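Local structure of Vv2_1132 (5Y9S) at residues Met21-Asn25 / Phe26-Ala30; Glu77-Leu80 / Asn81-Val85; Pro184-Pro188 / Arg189-Ser193. The protein probably regulates transcription as a tetrameric LysR-type regulator, pairing a winged helix-turn-helix DNA-binding domain with a domain inferred to bind an effector. All coordinates share one frame; numbering follows the deposited sequence.

Contact 1: residues Met21-Asn25 / Phe26-Ala30; sequences MELGN and FSAAA
Phe26 opens the helix 26-32, which Asn25 caps from the position just before it, and its ring goes on to pack among residues beyond this turn. At Ser27 the backbone N comes within 2.9 Å of Asn25 OD1. Ala28 supplies the defining bond of the N-cap: its N-H is directed at Asn25 OD1, 2.9 Å away and nearly straight at 167°. The donor stands above the amide plane, 41° out of it, so the carbonyl is approached over its face and not along a lone pair. With Asn25 chi1 at 80°, CG sits between backbone N and carbonyl carbon, folding the amide back over the first turn; ND2 rests 3.2 Å from Ala28 CB. Leu23, in the preceding loop, meets the same alanine in an apolar contact, CB to CB at 4.0 Å. Ala29 N then donates to Asn25 O at 3.0 Å, the first regular i to i+4 bond of the helix, while Leu23 CD1 lies against Ala29 CA at 3.6 Å. The cap and the leucine contacts lie at the junction between helices 11-22 and 26-32 of the LysR-family DNA-binding domain. Around it, Phe26 and Ala29 touch Leu20 of helix 11-22 and Phe40 of helix 37-51, and Gly24 is hydrogen-bonded through its backbone to Ile63, between strands 56-57 and 64-65.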
loop_
_atom_site.group_PDB
_atom_site.type_symbol
_atom_site.label_atom_id
_atom_site.label_comp_id
_atom_site.label_asym_id
_atom_site.label_seq_id
_atom_site.Cartn_x
_atom_site.Cartn_y
_atom_site.Cartn_z
ATOM N N MET D 21 0.412 -12.807 -16.885
ATOM C CA MET D 21 0.581 -11.573 -17.651
ATOM C C MET D 21 1.947 -11.514 -18.325
ATOM O O MET D 21 2.056 -11.039 -19.461
ATOM C CB MET D 21 0.382 -10.362 -16.748
ATOM C CG MET D 21 0.577 -9.013 -17.444
ATOM S SD MET D 21 0.710 -7.620 -16.263
ATOM C CE MET D 21 1.123 -6.241 -17.368
ATOM N N GLU D 22 3.000 -11.987 -17.646
ATOM C CA GLU D 22 4.336 -11.941 -18.228
ATOM C C GLU D 22 4.519 -13.012 -19.304
ATOM O O GLU D 22 4.601 -12.683 -20.494
ATOM C CB GLU D 22 5.411 -12.063 -17.150
ATOM C CG GLU D 22 5.219 -13.104 -16.063
ATOM C CD GLU D 22 6.479 -13.282 -15.196
ATOM O OE1 GLU D 22 7.598 -12.974 -15.672
ATOM O OE2 GLU D 22 6.345 -13.724 -14.032
ATOM N N LEU D 23 4.618 -14.283 -18.915
ATOM C CA LEU D 23 4.590 -15.349 -19.909
ATOM C C LEU D 23 3.315 -15.234 -20.718
ATOM O O LEU D 23 2.285 -14.791 -20.222
ATOM C CB LEU D 23 4.654 -16.705 -19.232
ATOM C CG LEU D 23 5.551 -16.591 -18.018
ATOM C CD1 LEU D 23 5.346 -17.733 -17.057
ATOM C CD2 LEU D 23 6.961 -16.576 -18.531
ATOM N N GLY D 24 3.374 -15.604 -21.974
ATOM C CA GLY D 24 2.154 -15.331 -22.702
ATOM C C GLY D 24 1.067 -16.385 -22.622
ATOM O O GLY D 24 0.060 -16.256 -23.331
ATOM N N ASN D 25 1.221 -17.426 -21.803
ATOM C CA ASN D 25 0.376 -18.590 -22.000
ATOM C C ASN D 25 0.199 -19.367 -20.702
ATOM O O ASN D 25 0.996 -19.258 -19.761
ATOM C CB ASN D 25 0.942 -19.500 -23.109
ATOM C CG ASN D 25 2.068 -20.379 -22.621
ATOM O OD1 ASN D 25 1.844 -21.503 -22.180
ATOM N ND2 ASN D 25 3.291 -19.870 -22.689
ATOM N N PHE D 26 -0.863 -20.184 -20.683
ATOM C CA PHE D 26 -1.250 -20.885 -19.461
ATOM C C PHE D 26 -0.218 -21.924 -19.071
ATOM O O PHE D 26 0.140 -22.039 -17.897
ATOM C CB PHE D 26 -2.621 -21.539 -19.642
ATOM C CG PHE D 26 -3.755 -20.586 -19.450
ATOM C CD1 PHE D 26 -4.212 -19.804 -20.508
ATOM C CD2 PHE D 26 -4.325 -20.421 -18.202
ATOM C CE1 PHE D 26 -5.235 -18.886 -20.317
ATOM C CE2 PHE D 26 -5.343 -19.510 -18.010
ATOM C CZ PHE D 26 -5.798 -18.743 -19.062
ATOM N N SER D 27 0.267 -22.686 -20.050
ATOM C CA SER D 27 1.170 -23.783 -19.755
ATOM C C SER D 27 2.438 -23.278 -19.075
ATOM O O SER D 27 2.850 -23.806 -18.032
ATOM C CB SER D 27 1.494 -24.543 -21.041
ATOM O OG SER D 27 2.245 -25.693 -20.734
ATOM N N ALA D 28 3.069 -22.245 -19.651
ATOM C CA ALA D 28 4.271 -21.681 -19.041
ATOM C C ALA D 28 3.961 -21.064 -17.683
ATOM O O ALA D 28 4.701 -21.274 -16.707
ATOM C CB ALA D 28 4.883 -20.641 -19.972
ATOM N N ALA D 29 2.856 -20.319 -17.596
ATOM C CA ALA D 29 2.475 -19.717 -16.323
ATOM C C ALA D 29 2.224 -20.778 -15.257
ATOM O O ALA D 29 2.589 -20.593 -14.088
ATOM C CB ALA D 29 1.244 -18.833 -16.510
ATOM N N ALA D 30 1.613 -21.904 -15.636
ATOM C CA ALA D 30 1.343 -22.946 -14.646
ATOM C C ALA D 30 2.631 -23.594 -14.150
ATOM O O ALA D 30 2.733 -23.954 -12.970
ATOM C CB ALA D 30 0.414 -24.006 -15.229
#

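Contact 2: residues Glu77-Leu80 / Asn81-Val85; sequences ENLL and NQVKV
Glu77 to Val85 form consecutive turns of one alpha-helix, 67-90, the long linker helix that follows the DNA-binding domain in LysR-type regulators. The evidence is first of all in the backbone bonds, which step regularly by four residues. Asn81 N donates to Glu77 O, Gln82 N to Asn78 O at 2.6 Å, Val83 N to Leu79 O, and Lys84 N to Leu80 O at 3.0 Å. The last is almost linear, 177° at the hydrogen, whereas the bond from Val83 to Leu79 is bent to 143°. Val83 N also makes a weak second bond to Leu80 O, at 3.1 Å, so one N-H is shared between two successive carbonyls.

Apolar contacts are sparse along the axis, since the side chains radiate outward: Leu79 CD2 comes no nearer than 4.5 Å to Val83 CG2. Both residues pack against other helices, Leu79 on Leu14 and Val83 on Phe11 of helix 11-22, and on Phe11 and Leu79 respectively of the third subunit, so this face serves an intersubunit interface. Leu80 also packs on Phe11 and Leu14 of its own chain. Among polar ends, Glu77 OE2 is hydrogen-bonded to Ser167 OG of the second subunit. Alkyl carbons also lie close to carbonyl oxygens of the preceding turn: Asn81 CB is 3.2 Å from Glu77 O, and Val83 CG2, set anti to its carbonyl carbon, comes to 3.3 Å from Leu79 O.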
loop_
_atom_site.group_PDB
_atom_site.type_symbol
_atom_site.label_atom_id
_atom_site.label_comp_id
_atom_site.label_asym_id
_atom_site.label_seq_id
_atom_site.Cartn_x
_atom_site.Cartn_y
_atom_site.Cartn_z
ATOM N N GLU D 77 0.016 -5.905 -7.551
ATOM C CA GLU D 77 1.371 -5.617 -7.076
ATOM C C GLU D 77 1.354 -4.980 -5.685
ATOM O O GLU D 77 2.139 -5.365 -4.812
ATOM C CB GLU D 77 2.108 -4.724 -8.079
ATOM C CG GLU D 77 2.254 -5.334 -9.500
ATOM C CD GLU D 77 3.076 -4.454 -10.448
ATOM O OE1 GLU D 77 3.789 -4.997 -11.332
ATOM O OE2 GLU D 77 3.012 -3.203 -10.302
ATOM N N ASN D 78 0.455 -4.031 -5.439
ATOM C CA ASN D 78 0.429 -3.412 -4.110
ATOM C C ASN D 78 0.114 -4.456 -3.037
ATOM O O ASN D 78 0.797 -4.539 -2.014
ATOM C CB ASN D 78 -0.575 -2.254 -4.096
ATOM C CG ASN D 78 -0.143 -1.096 -5.019
ATOM O OD1 ASN D 78 1.039 -0.774 -5.111
ATOM N ND2 ASN D 78 -1.107 -0.461 -5.686
ATOM N N LEU D 79 -0.871 -5.316 -3.296
ATOM C CA LEU D 79 -1.247 -6.324 -2.301
ATOM C C LEU D 79 -0.112 -7.301 -2.070
ATOM O O LEU D 79 0.254 -7.592 -0.923
ATOM C CB LEU D 79 -2.485 -7.077 -2.767
ATOM C CG LEU D 79 -3.755 -6.888 -1.967
ATOM C CD1 LEU D 79 -4.769 -7.907 -2.453
ATOM C CD2 LEU D 79 -3.467 -7.106 -0.515
ATOM N N LEU D 80 0.450 -7.825 -3.164
ATOM C CA LEU D 80 1.624 -8.676 -3.064
ATOM C C LEU D 80 2.696 -8.001 -2.229
ATOM O O LEU D 80 3.174 -8.561 -1.235
ATOM C CB LEU D 80 2.142 -8.990 -4.461
ATOM C CG LEU D 80 2.467 -10.449 -4.741
ATOM C CD1 LEU D 80 1.374 -11.359 -4.209
ATOM C CD2 LEU D 80 2.582 -10.598 -6.237
ATOM N N ASN D 81 3.050 -6.764 -2.597
ATOM C CA ASN D 81 4.088 -6.035 -1.866
ATOM C C ASN D 81 3.683 -5.797 -0.411
ATOM O O ASN D 81 4.492 -5.978 0.512
ATOM C CB ASN D 81 4.385 -4.708 -2.566
ATOM C CG ASN D 81 5.300 -3.820 -1.749
ATOM O OD1 ASN D 81 6.496 -4.103 -1.617
ATOM N ND2 ASN D 81 4.742 -2.745 -1.180
ATOM N N GLN D 82 2.424 -5.431 -0.175
ATOM C CA GLN D 82 2.009 -5.184 1.198
ATOM C C GLN D 82 1.988 -6.464 2.024
ATOM O O GLN D 82 2.157 -6.419 3.253
ATOM C CB GLN D 82 0.651 -4.515 1.215
ATOM C CG GLN D 82 0.257 -3.958 2.572
ATOM C CD GLN D 82 1.260 -2.959 3.149
ATOM O OE1 GLN D 82 1.530 -1.904 2.557
ATOM N NE2 GLN D 82 1.811 -3.290 4.318
ATOM N N VAL D 83 1.786 -7.615 1.389
ATOM C CA VAL D 83 1.811 -8.857 2.151
ATOM C C VAL D 83 3.243 -9.240 2.486
ATOM O O VAL D 83 3.553 -9.582 3.638
ATOM C CB VAL D 83 1.082 -9.970 1.386
ATOM C CG1 VAL D 83 1.479 -11.313 1.937
ATOM C CG2 VAL D 83 -0.430 -9.734 1.479
ATOM N N LYS D 84 4.134 -9.171 1.490
ATOM C CA LYS D 84 5.552 -9.431 1.732
ATOM C C LYS D 84 6.126 -8.451 2.758
ATOM O O LYS D 84 6.857 -8.840 3.670
ATOM C CB LYS D 84 6.320 -9.344 0.413
ATOM C CG LYS D 84 7.821 -9.110 0.575
ATOM C CD LYS D 84 8.509 -8.909 -0.778
ATOM C CE LYS D 84 9.495 -7.750 -0.731
ATOM N NZ LYS D 84 8.953 -6.547 -1.434
ATOM N N VAL D 85 5.779 -7.174 2.640
ATOM C CA VAL D 85 6.244 -6.194 3.615
ATOM C C VAL D 85 5.745 -6.544 5.008
ATOM O O VAL D 85 6.461 -6.320 5.996
ATOM C CB VAL D 85 5.815 -4.778 3.161
ATOM C CG1 VAL D 85 5.662 -3.853 4.307
ATOM C CG2 VAL D 85 6.845 -4.220 2.162
#

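Contact 3: residues Pro184-Pro188 / Arg189-Ser193; sequences PVVAP and RLLES
Val186 ends the strand 172-186 in extended conformation, and from Pro188 onward the backbone takes helical angles without a full set of regular helix bonds. The turn between the two is held by i to i+3 bonds. Leu190 N reaches Ala187 O at 3.1 Å, a weak bond bent to 133°, and Leu191 N donates to Pro188 O over the same distance but straighter. That second donor stands well above the carbonyl plane, 63° out of it.

Val186 is the side chain that ties strand to turn, its two methyl branches gripping separate leucines. CG2 presses on Leu190 CB at 3.6 Å, and CG1 meets Leu191 CD1 at 3.7 Å; in both pairs the side chains cross at about a right angle. Val186 chi1 of 68° sets CG1 between the backbone N and the carbonyl carbon and CG2 anti to the N, so each methyl faces a different leucine; Leu191 CG, anti to its backbone N, carries CD1 back toward the strand. Further on, Ser193 OG donates to Leu190 O at 2.9 Å. In the LysR substrate-binding domain this turn finishes the strand's run beside strands 248-252 and 266-267, with Pro184 packed on Val248 and Trp250 and Val186 hydrogen-bonded through its backbone to Val266.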
loop_
_atom_site.group_PDB
_atom_site.type_symbol
_atom_site.label_atom_id
_atom_site.label_comp_id
_atom_site.label_asym_id
_atom_site.label_seq_id
_atom_site.Cartn_x
_atom_site.Cartn_y
_atom_site.Cartn_z
ATOM N N PRO D 184 48.775 3.771 -3.253
ATOM C CA PRO D 184 48.469 4.069 -4.659
ATOM C C PRO D 184 49.143 3.041 -5.559
ATOM O O PRO D 184 50.338 2.768 -5.416
ATOM C CB PRO D 184 49.060 5.464 -4.861
ATOM C CG PRO D 184 50.226 5.503 -3.894
ATOM C CD PRO D 184 49.823 4.654 -2.706
ATOM N N VAL D 185 48.370 2.459 -6.476
ATOM C CA VAL D 185 48.877 1.456 -7.406
ATOM C C VAL D 185 48.590 1.886 -8.836
ATOM O O VAL D 185 47.680 2.677 -9.106
ATOM C CB VAL D 185 48.271 0.059 -7.166
ATOM C CG1 VAL D 185 48.750 -0.514 -5.824
ATOM C CG2 VAL D 185 46.742 0.124 -7.281
ATOM N N VAL D 186 49.371 1.314 -9.759
ATOM C CA VAL D 186 49.306 1.670 -11.172
ATOM C C VAL D 186 49.820 0.496 -11.989
ATOM O O VAL D 186 50.647 -0.290 -11.521
ATOM C CB VAL D 186 50.116 2.964 -11.453
ATOM C CG1 VAL D 186 51.585 2.721 -11.280
ATOM C CG2 VAL D 186 49.817 3.497 -12.835
ATOM N N ALA D 187 49.326 0.377 -13.220
ATOM C CA ALA D 187 49.844 -0.647 -14.113
ATOM C C ALA D 187 51.295 -0.319 -14.468
ATOM O O ALA D 187 51.661 0.857 -14.563
ATOM C CB ALA D 187 48.985 -0.753 -15.377
ATOM N N PRO D 188 52.153 -1.330 -14.627
ATOM C CA PRO D 188 53.580 -1.041 -14.854
ATOM C C PRO D 188 53.843 -0.166 -16.064
ATOM O O PRO D 188 54.753 0.671 -16.030
ATOM C CB PRO D 188 54.187 -2.439 -15.018
ATOM C CG PRO D 188 53.284 -3.322 -14.213
ATOM C CD PRO D 188 51.904 -2.769 -14.427
ATOM N N ARG D 189 53.064 -0.318 -17.134
ATOM C CA ARG D 189 53.365 0.450 -18.337
ATOM C C ARG D 189 53.225 1.954 -18.096
ATOM O O ARG D 189 54.009 2.746 -18.634
ATOM C CB ARG D 189 52.479 -0.034 -19.485
ATOM C CG ARG D 189 51.280 0.809 -19.756
ATOM C CD ARG D 189 50.114 -0.025 -20.232
ATOM N NE ARG D 189 49.035 0.853 -20.654
ATOM C CZ ARG D 189 47.769 0.476 -20.757
ATOM N NH1 ARG D 189 46.847 1.355 -21.141
ATOM N NH2 ARG D 189 47.428 -0.781 -20.479
ATOM N N LEU D 190 52.284 2.354 -17.239
ATOM C CA LEU D 190 51.988 3.744 -16.924
ATOM C C LEU D 190 52.943 4.372 -15.918
ATOM O O LEU D 190 52.818 5.577 -15.657
ATOM C CB LEU D 190 50.581 3.850 -16.360
ATOM C CG LEU D 190 49.514 4.408 -17.282
ATOM C CD1 LEU D 190 48.251 4.595 -16.494
ATOM C CD2 LEU D 190 49.996 5.722 -17.837
ATOM N N LEU D 191 53.873 3.604 -15.341
ATOM C CA LEU D 191 54.631 4.103 -14.194
ATOM C C LEU D 191 55.503 5.311 -14.556
ATOM O O LEU D 191 55.666 6.230 -13.745
ATOM C CB LEU D 191 55.478 2.974 -13.603
ATOM C CG LEU D 191 56.194 3.330 -12.298
ATOM C CD1 LEU D 191 55.215 3.260 -11.159
ATOM C CD2 LEU D 191 57.411 2.427 -12.037
ATOM N N GLU D 192 56.077 5.333 -15.761
ATOM C CA GLU D 192 56.958 6.444 -16.109
ATOM C C GLU D 192 56.194 7.708 -16.485
ATOM O O GLU D 192 56.767 8.800 -16.427
ATOM C CB GLU D 192 57.909 6.048 -17.246
ATOM C CG GLU D 192 57.319 6.126 -18.650
ATOM C CD GLU D 192 58.373 5.936 -19.744
ATOM O OE1 GLU D 192 58.875 4.801 -19.899
ATOM O OE2 GLU D 192 58.689 6.918 -20.452
ATOM N N SER D 193 54.917 7.600 -16.848
ATOM C CA SER D 193 54.132 8.799 -17.114
ATOM C C SER D 193 53.798 9.591 -15.853
ATOM O O SER D 193 53.295 10.716 -15.967
ATOM C CB SER D 193 52.836 8.429 -17.833
ATOM O OG SER D 193 51.857 7.995 -16.906
#

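From the N terminus the three contacts follow one another in series, and none nests within or crosses another. Each lies within one continuous run of nine or ten residues, between groups mostly three to five apart, so none closes a long loop. Contact 1 makes the turn from helix 11-22 into helix 26-32. Contact 2 lies on helix 67-90, which returns to pack on helix 11-22; its nearest atoms are about 6 Å from those of contact 1, without touching, and the centres are 21 Å apart. Contact 3 turns the chain off strand 172-186 in the substrate-binding domain, its centre 55 Å from that of contact 1 and 52 Å from that of contact 2, evidence of an extended subunit.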